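Local atomic coordinates of acetylene hydratase Ahy (Pelobacter acetylenicus, PDB entry 2E7Z), a protein that catalyses the hydration of acetylene to acetaldehyde, with a tungsten bis(molybdopterin guanine dinucleotide) cofactor and a separate [4Fe-4S] cluster. Residues L427-Q441 and Q448-L460. Residues are numbered along the deposited sequence; the frame is centred on the assembly and turned at random.
Sequences LKGLMNQDLVVCYDQ and QLADYVLPGDHWL. With MGD (2-amino-5,6-dimercapto-7-methyl-3,7,8a,9-tetrahydro-8-oxa-1,3,9,10-tetraaza-anthracen-4-one guanosine dinucleotide), chain E.
Cys438 and Leu454 join two parallel strands, 435-440 and 452-455. Cys438 N binds Tyr452 O at 2.9 Å, nearly straight at 170°, and Cys438 O accepts from Leu454 N. Asp440 continues the pattern, donating to Leu454 O and accepting from Gly456 N.

Packing is tight toward the C-terminal ends, where the strands meet the guanine of MGD. With chi1 at 171° the Tyr439 ring swings away from the backbone N. The Tyr439 side chain crosses that of Leu454 at about a right angle, and Tyr439 CE1 comes within 3.4 Å of Gly456 CA. MGD N2 lies over one ring face and donates to Tyr439 O. Gly456 is closely fitted here: a CB would run into MGD N2. Tyr439 OH bonds to Lys489 O and accepts a hydrogen bond from a water that also donates to Asp457 OD1 and accepts from MGD N1. Cutting Tyr439 back to an alanine is likely to uncover the guanine amino group and leave this water with fewer partners. Asp440 grips the ribose: OD1 bonds MGD O2' and OD2 bonds MGD O3', each at 2.7 Å. This is a nucleotide site at the C-terminal ends of the parallel strands of a mixed sheet.

The other end has a looser, partly exposed side at Asp434 and Asp451. Asp451 OD2 takes Val436 N at 2.8 Å through its anti lone pair and also pairs with Arg70. A water bridges Asp451 OD1 and Asp434 O. Leu449 instead forms a buried apolar patch with helix 423-431: CD1 meets Leu427 CD1 at 3.7 Å, and CD2 touches Met431 SD.

Strand 408-412 flanks 435-440 on the side away from 452-455, and strand 63-65 runs antiparallel beyond 452-455. Helix 80-98 packs on Leu435, Tyr452 and Pro455.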
loop_
_atom_site.group_PDB
_atom_site.type_symbol
_atom_site.label_atom_id
_atom_site.label_comp_id
_atom_site.label_asym_id
_atom_site.label_seq_id
_atom_site.Cartn_x
_atom_site.Cartn_y
_atom_site.Cartn_z
ATOM N N LEU A 427 -7.697 12.764 -13.427
ATOM C CA LEU A 427 -8.772 13.746 -13.561
ATOM C C LEU A 427 -9.472 13.573 -14.923
ATOM O O LEU A 427 -10.702 13.525 -14.993
ATOM C CB LEU A 427 -8.247 15.175 -13.381
ATOM C CG LEU A 427 -9.331 16.236 -13.602
ATOM C CD1 LEU A 427 -10.531 16.091 -12.648
ATOM C CD2 LEU A 427 -8.665 17.600 -13.458
ATOM N N LYS A 428 -8.688 13.459 -16.004
ATOM C CA LYS A 428 -9.277 13.294 -17.323
ATOM C C LYS A 428 -10.145 12.015 -17.359
ATOM O O LYS A 428 -11.252 12.003 -17.906
ATOM C CB LYS A 428 -8.189 13.227 -18.415
ATOM C CG LYS A 428 -8.788 13.031 -19.792
ATOM C CD LYS A 428 -7.759 13.018 -20.881
ATOM C CE LYS A 428 -8.481 12.671 -22.169
ATOM N NZ LYS A 428 -7.630 12.834 -23.371
ATOM N N GLY A 429 -9.625 10.943 -16.766
ATOM C CA GLY A 429 -10.350 9.669 -16.708
ATOM C C GLY A 429 -11.680 9.828 -15.985
ATOM O O GLY A 429 -12.723 9.437 -16.475
ATOM N N LEU A 430 -11.640 10.446 -14.797
ATOM C CA LEU A 430 -12.866 10.694 -14.024
ATOM C C LEU A 430 -13.855 11.589 -14.793
ATOM O O LEU A 430 -15.058 11.317 -14.813
ATOM C CB LEU A 430 -12.509 11.304 -12.647
ATOM C CG LEU A 430 -11.831 10.264 -11.733
ATOM C CD1 LEU A 430 -11.214 11.022 -10.526
ATOM C CD2 LEU A 430 -12.832 9.222 -11.258
ATOM N N MET A 431 -13.354 12.620 -15.465
ATOM C CA MET A 431 -14.228 13.521 -16.232
ATOM C C MET A 431 -14.877 12.828 -17.445
ATOM O O MET A 431 -15.855 13.342 -17.982
ATOM C CB MET A 431 -13.469 14.787 -16.667
ATOM C CG MET A 431 -13.127 15.720 -15.507
ATOM S SD MET A 431 -14.617 16.357 -14.715
ATOM C CE MET A 431 -15.366 17.301 -16.052
ATOM N N ASN A 432 -14.369 11.670 -17.857
ATOM C CA ASN A 432 -14.972 10.944 -18.985
ATOM C C ASN A 432 -15.916 9.824 -18.542
ATOM O O ASN A 432 -16.399 9.079 -19.377
ATOM C CB ASN A 432 -13.861 10.389 -19.880
ATOM C CG ASN A 432 -14.344 10.022 -21.269
ATOM O OD1 ASN A 432 -13.880 9.033 -21.853
ATOM N ND2 ASN A 432 -15.211 10.810 -21.823
ATOM N N GLN A 433 -16.189 9.739 -17.241
ATOM C CA GLN A 433 -17.102 8.724 -16.695
ATOM C C GLN A 433 -18.554 9.099 -16.856
ATOM O O GLN A 433 -18.895 10.270 -16.824
ATOM C CB GLN A 433 -16.803 8.457 -15.206
ATOM C CG GLN A 433 -15.403 7.916 -14.931
ATOM C CD GLN A 433 -15.143 6.690 -15.794
ATOM O OE1 GLN A 433 -15.629 5.611 -15.491
ATOM N NE2 GLN A 433 -14.400 6.861 -16.889
ATOM N N ASP A 434 -19.389 8.075 -17.041
ATOM C CA ASP A 434 -20.845 8.256 -17.020
ATOM C C ASP A 434 -21.406 8.091 -15.601
ATOM O O ASP A 434 -22.447 8.658 -15.283
ATOM C CB ASP A 434 -21.506 7.243 -17.956
ATOM C CG ASP A 434 -21.231 7.526 -19.403
ATOM O OD1 ASP A 434 -21.024 8.705 -19.761
ATOM O OD2 ASP A 434 -21.239 6.563 -20.182
ATOM N N LEU A 435 -20.694 7.373 -14.731
ATOM C CA LEU A 435 -21.115 7.168 -13.344
ATOM C C LEU A 435 -19.910 7.086 -12.445
ATOM O O LEU A 435 -19.036 6.259 -12.685
ATOM C CB LEU A 435 -21.926 5.873 -13.197
ATOM C CG LEU A 435 -22.335 5.454 -11.777
ATOM C CD1 LEU A 435 -23.308 6.453 -11.141
ATOM C CD2 LEU A 435 -22.996 4.098 -11.794
ATOM N N VAL A 436 -19.873 7.925 -11.413
ATOM C CA VAL A 436 -18.830 7.854 -10.385
ATOM C C VAL A 436 -19.510 7.808 -9.033
ATOM O O VAL A 436 -20.391 8.646 -8.737
ATOM C CB VAL A 436 -17.862 9.049 -10.457
ATOM C CG1 VAL A 436 -16.845 9.080 -9.301
ATOM C CG2 VAL A 436 -17.192 9.089 -11.815
ATOM N N VAL A 437 -19.158 6.817 -8.226
ATOM C CA VAL A 437 -19.676 6.700 -6.862
ATOM C C VAL A 437 -18.497 6.733 -5.908
ATOM O O VAL A 437 -17.514 6.002 -6.109
ATOM C CB VAL A 437 -20.438 5.372 -6.692
ATOM C CG1 VAL A 437 -20.870 5.160 -5.225
ATOM C CG2 VAL A 437 -21.625 5.258 -7.674
ATOM N N CYS A 438 -18.553 7.587 -4.894
ATOM C CA CYS A 438 -17.486 7.711 -3.910
ATOM C C CYS A 438 -18.006 7.380 -2.536
ATOM O O CYS A 438 -18.907 8.085 -2.068
ATOM C CB CYS A 438 -16.822 9.088 -3.982
ATOM S SG CYS A 438 -15.462 9.276 -2.820
ATOM N N TYR A 439 -17.487 6.329 -1.912
ATOM C CA TYR A 439 -17.915 5.886 -0.588
ATOM C C TYR A 439 -16.816 6.292 0.386
ATOM O O TYR A 439 -15.705 5.734 0.387
ATOM C CB TYR A 439 -18.180 4.361 -0.617
ATOM C CG TYR A 439 -18.430 3.721 0.722
ATOM C CD1 TYR A 439 -19.619 3.941 1.424
ATOM C CD2 TYR A 439 -17.485 2.851 1.284
ATOM C CE1 TYR A 439 -19.845 3.317 2.646
ATOM C CE2 TYR A 439 -17.712 2.248 2.490
ATOM C CZ TYR A 439 -18.890 2.470 3.172
ATOM O OH TYR A 439 -19.041 1.864 4.403
ATOM N N ASP A 440 -17.098 7.329 1.190
ATOM C CA ASP A 440 -16.026 7.983 1.940
ATOM C C ASP A 440 -16.615 8.607 3.191
ATOM O O ASP A 440 -17.799 8.451 3.470
ATOM C CB ASP A 440 -15.314 9.051 1.061
ATOM C CG ASP A 440 -13.839 9.270 1.452
ATOM O OD1 ASP A 440 -13.606 9.948 2.481
ATOM O OD2 ASP A 440 -12.927 8.778 0.715
ATOM N N GLN A 441 -15.754 9.299 3.916
ATOM C CA GLN A 441 -16.165 10.038 5.126
ATOM C C GLN A 441 -16.242 11.536 4.895
ATOM O O GLN A 441 -16.864 12.243 5.691
ATOM C CB GLN A 441 -15.177 9.714 6.248
ATOM C CG GLN A 441 -15.284 8.258 6.725
ATOM C CD GLN A 441 -14.265 7.822 7.774
ATOM O OE1 GLN A 441 -14.444 6.750 8.389
ATOM N NE2 GLN A 441 -13.207 8.583 7.969
ATOM N N GLN A 448 -15.624 14.970 -4.915
ATOM C CA GLN A 448 -16.094 16.181 -5.593
ATOM C C GLN A 448 -16.443 15.950 -7.050
ATOM O O GLN A 448 -17.191 16.691 -7.679
ATOM C CB GLN A 448 -15.022 17.231 -5.503
ATOM C CG GLN A 448 -15.020 17.836 -4.088
ATOM C CD GLN A 448 -13.901 18.829 -3.865
ATOM O OE1 GLN A 448 -13.521 19.567 -4.783
ATOM N NE2 GLN A 448 -13.369 18.861 -2.637
ATOM N N LEU A 449 -15.870 14.867 -7.587
ATOM C CA LEU A 449 -16.046 14.436 -8.985
ATOM C C LEU A 449 -17.110 13.365 -9.145
ATOM O O LEU A 449 -17.315 12.842 -10.249
ATOM C CB LEU A 449 -14.692 13.968 -9.555
ATOM C CG LEU A 449 -13.695 15.114 -9.799
ATOM C CD1 LEU A 449 -12.234 14.670 -9.745
ATOM C CD2 LEU A 449 -13.994 15.840 -11.098
ATOM N N ALA A 450 -17.824 13.053 -8.061
ATOM C CA ALA A 450 -18.768 11.959 -8.093
ATOM C C ALA A 450 -20.168 12.370 -8.529
ATOM O O ALA A 450 -20.524 13.543 -8.437
ATOM C CB ALA A 450 -18.805 11.257 -6.755
ATOM N N ASP A 451 -20.950 11.381 -8.980
ATOM C CA ASP A 451 -22.412 11.542 -9.116
ATOM C C ASP A 451 -23.098 11.345 -7.767
ATOM O O ASP A 451 -24.131 11.966 -7.475
ATOM C CB ASP A 451 -22.963 10.555 -10.129
ATOM C CG ASP A 451 -22.435 10.838 -11.507
ATOM O OD1 ASP A 451 -22.934 11.776 -12.176
ATOM O OD2 ASP A 451 -21.513 10.139 -11.939
ATOM N N TYR A 452 -22.538 10.463 -6.943
ATOM C CA TYR A 452 -23.087 10.116 -5.627
ATOM C C TYR A 452 -21.965 9.959 -4.641
ATOM O O TYR A 452 -20.965 9.253 -4.949
ATOM C CB TYR A 452 -23.889 8.786 -5.656
ATOM C CG TYR A 452 -25.029 8.807 -6.646
ATOM C CD1 TYR A 452 -24.822 8.448 -7.978
ATOM C CD2 TYR A 452 -26.304 9.243 -6.253
ATOM C CE1 TYR A 452 -25.827 8.495 -8.913
ATOM C CE2 TYR A 452 -27.339 9.339 -7.176
ATOM C CZ TYR A 452 -27.082 8.973 -8.503
ATOM O OH TYR A 452 -28.094 9.066 -9.431
ATOM N N VAL A 453 -22.131 10.592 -3.475
ATOM C CA VAL A 453 -21.189 10.418 -2.386
ATOM C C VAL A 453 -21.945 9.694 -1.291
ATOM O O VAL A 453 -23.028 10.132 -0.879
ATOM C CB VAL A 453 -20.624 11.754 -1.911
ATOM C CG1 VAL A 453 -19.632 11.553 -0.733
ATOM C CG2 VAL A 453 -19.923 12.469 -3.072
ATOM N N LEU A 454 -21.410 8.555 -0.865
ATOM C CA LEU A 454 -22.094 7.685 0.088
ATOM C C LEU A 454 -21.331 7.657 1.381
ATOM O O LEU A 454 -20.135 7.509 1.375
ATOM C CB LEU A 454 -22.267 6.272 -0.463
ATOM C CG LEU A 454 -23.044 6.211 -1.773
ATOM C CD1 LEU A 454 -23.063 4.762 -2.226
ATOM C CD2 LEU A 454 -24.462 6.707 -1.581
ATOM N N PRO A 455 -22.024 7.877 2.515
ATOM C CA PRO A 455 -21.321 7.957 3.790
ATOM C C PRO A 455 -20.879 6.649 4.408
ATOM O O PRO A 455 -21.698 5.768 4.696
ATOM C CB PRO A 455 -22.360 8.618 4.703
ATOM C CG PRO A 455 -23.674 8.127 4.165
ATOM C CD PRO A 455 -23.477 8.109 2.654
ATOM N N GLY A 456 -19.579 6.546 4.631
ATOM C CA GLY A 456 -19.036 5.363 5.274
ATOM C C GLY A 456 -18.964 5.446 6.788
ATOM O O GLY A 456 -18.798 6.540 7.350
ATOM N N ASP A 457 -19.135 4.321 7.469
ATOM C CA ASP A 457 -18.876 4.260 8.895
ATOM C C ASP A 457 -17.389 4.495 9.202
ATOM O O ASP A 457 -16.550 4.570 8.309
ATOM C CB ASP A 457 -19.437 2.978 9.545
ATOM C CG ASP A 457 -18.786 1.698 9.052
ATOM O OD1 ASP A 457 -17.840 1.759 8.266
ATOM O OD2 ASP A 457 -19.260 0.639 9.522
ATOM N N HIS A 458 -17.087 4.641 10.488
ATOM C CA HIS A 458 -15.761 4.930 10.978
ATOM C C HIS A 458 -15.304 3.771 11.885
ATOM O O HIS A 458 -16.119 2.983 12.403
ATOM C CB HIS A 458 -15.861 6.274 11.741
ATOM C CG HIS A 458 -14.585 6.736 12.366
ATOM N ND1 HIS A 458 -14.132 6.266 13.582
ATOM C CD2 HIS A 458 -13.660 7.629 11.933
ATOM C CE1 HIS A 458 -12.984 6.858 13.872
ATOM N NE2 HIS A 458 -12.674 7.689 12.888
ATOM N N TRP A 459 -13.998 3.634 12.069
ATOM C CA TRP A 459 -13.480 2.513 12.852
ATOM C C TRP A 459 -13.951 2.452 14.314
ATOM O O TRP A 459 -13.865 1.398 14.931
ATOM C CB TRP A 459 -11.948 2.417 12.742
ATOM C CG TRP A 459 -11.128 3.517 13.340
ATOM C CD1 TRP A 459 -10.595 4.589 12.679
ATOM C CD2 TRP A 459 -10.627 3.580 14.686
ATOM N NE1 TRP A 459 -9.831 5.354 13.566
ATOM C CE2 TRP A 459 -9.832 4.741 14.791
ATOM C CE3 TRP A 459 -10.774 2.762 15.817
ATOM C CZ2 TRP A 459 -9.189 5.097 15.983
ATOM C CZ3 TRP A 459 -10.123 3.111 16.981
ATOM C CH2 TRP A 459 -9.349 4.266 17.056
ATOM N N LEU A 460 -14.417 3.565 14.872
ATOM C CA LEU A 460 -14.964 3.564 16.237
ATOM C C LEU A 460 -16.447 3.148 16.226
ATOM O O LEU A 460 -17.104 3.153 17.274
ATOM C CB LEU A 460 -14.782 4.958 16.901
ATOM C CG LEU A 460 -13.338 5.259 17.314
ATOM C CD1 LEU A 460 -13.219 6.770 17.650
ATOM C CD2 LEU A 460 -12.927 4.409 18.514
HETATM P PB MGD E . -5.996 7.979 0.398
HETATM O O1B MGD E . -5.627 8.109 -1.059
HETATM O O2B MGD E . -5.724 9.098 1.335
HETATM O O3B MGD E . -5.306 6.692 1.061
HETATM O O3A MGD E . -4.041 4.902 -0.166
HETATM P PA MGD E . -5.383 5.128 0.699
HETATM O O1A MGD E . -5.321 4.426 2.022
HETATM O O2A MGD E . -6.515 4.851 -0.244
HETATM O "O5'" MGD E . -7.572 7.639 0.420
HETATM C "C5'" MGD E . -8.136 7.059 1.584
HETATM C "C4'" MGD E . -9.565 7.557 1.655
HETATM O "O4'" MGD E . -10.245 6.756 2.633
HETATM C "C3'" MGD E . -9.694 8.979 2.192
HETATM O "O3'" MGD E . -10.421 9.772 1.239
HETATM C "C2'" MGD E . -10.439 8.873 3.539
HETATM O "O2'" MGD E . -11.342 9.951 3.859
HETATM C "C1'" MGD E . -11.193 7.584 3.345
HETATM N N9 MGD E . -11.505 6.817 4.561
HETATM C C8 MGD E . -10.719 6.638 5.652
HETATM N N7 MGD E . -11.294 5.792 6.521
HETATM C C5 MGD E . -12.438 5.361 5.943
HETATM C C6 MGD E . -13.523 4.461 6.291
HETATM O O6 MGD E . -13.525 3.833 7.370
HETATM N N1 MGD E . -14.492 4.315 5.371
HETATM C C2 MGD E . -14.580 4.996 4.233
HETATM N N2 MGD E . -15.625 4.748 3.392
HETATM N N3 MGD E . -13.627 5.842 3.855
HETATM C C4 MGD E . -12.566 6.035 4.665
HETATM C C10 MGD E . -2.830 4.635 0.542
HETATM C C11 MGD E . -1.839 4.108 -0.474
HETATM O O11 MGD E . -1.558 5.205 -1.341
HETATM C C12 MGD E . -0.587 3.630 0.220
HETATM S S12 MGD E . -0.749 2.497 1.490
HETATM C C13 MGD E . 0.626 4.035 -0.189
HETATM S S13 MGD E . 2.051 3.618 0.646
HETATM C C14 MGD E . 0.831 4.902 -1.393
HETATM N N15 MGD E . 1.261 6.246 -1.036
HETATM C C16 MGD E . 1.347 7.098 -2.098
HETATM C C17 MGD E . 2.315 8.199 -2.199
HETATM O O17 MGD E . 3.143 8.402 -1.283
HETATM N N18 MGD E . 2.281 8.963 -3.309
HETATM C C19 MGD E . 1.406 8.764 -4.326
HETATM N N19 MGD E . 1.417 9.569 -5.408
HETATM N N20 MGD E . 0.483 7.794 -4.282
HETATM C C21 MGD E . 0.424 6.957 -3.238
HETATM N N22 MGD E . -0.483 5.976 -3.230
HETATM C C23 MGD E . -0.466 4.942 -2.217
HETATM O O HOH W 1 -23.470 11.253 -14.839
HETATM O O HOH W 2 -17.489 -0.252 6.433
HETATM O O HOH W 3 -16.697 2.894 5.894
#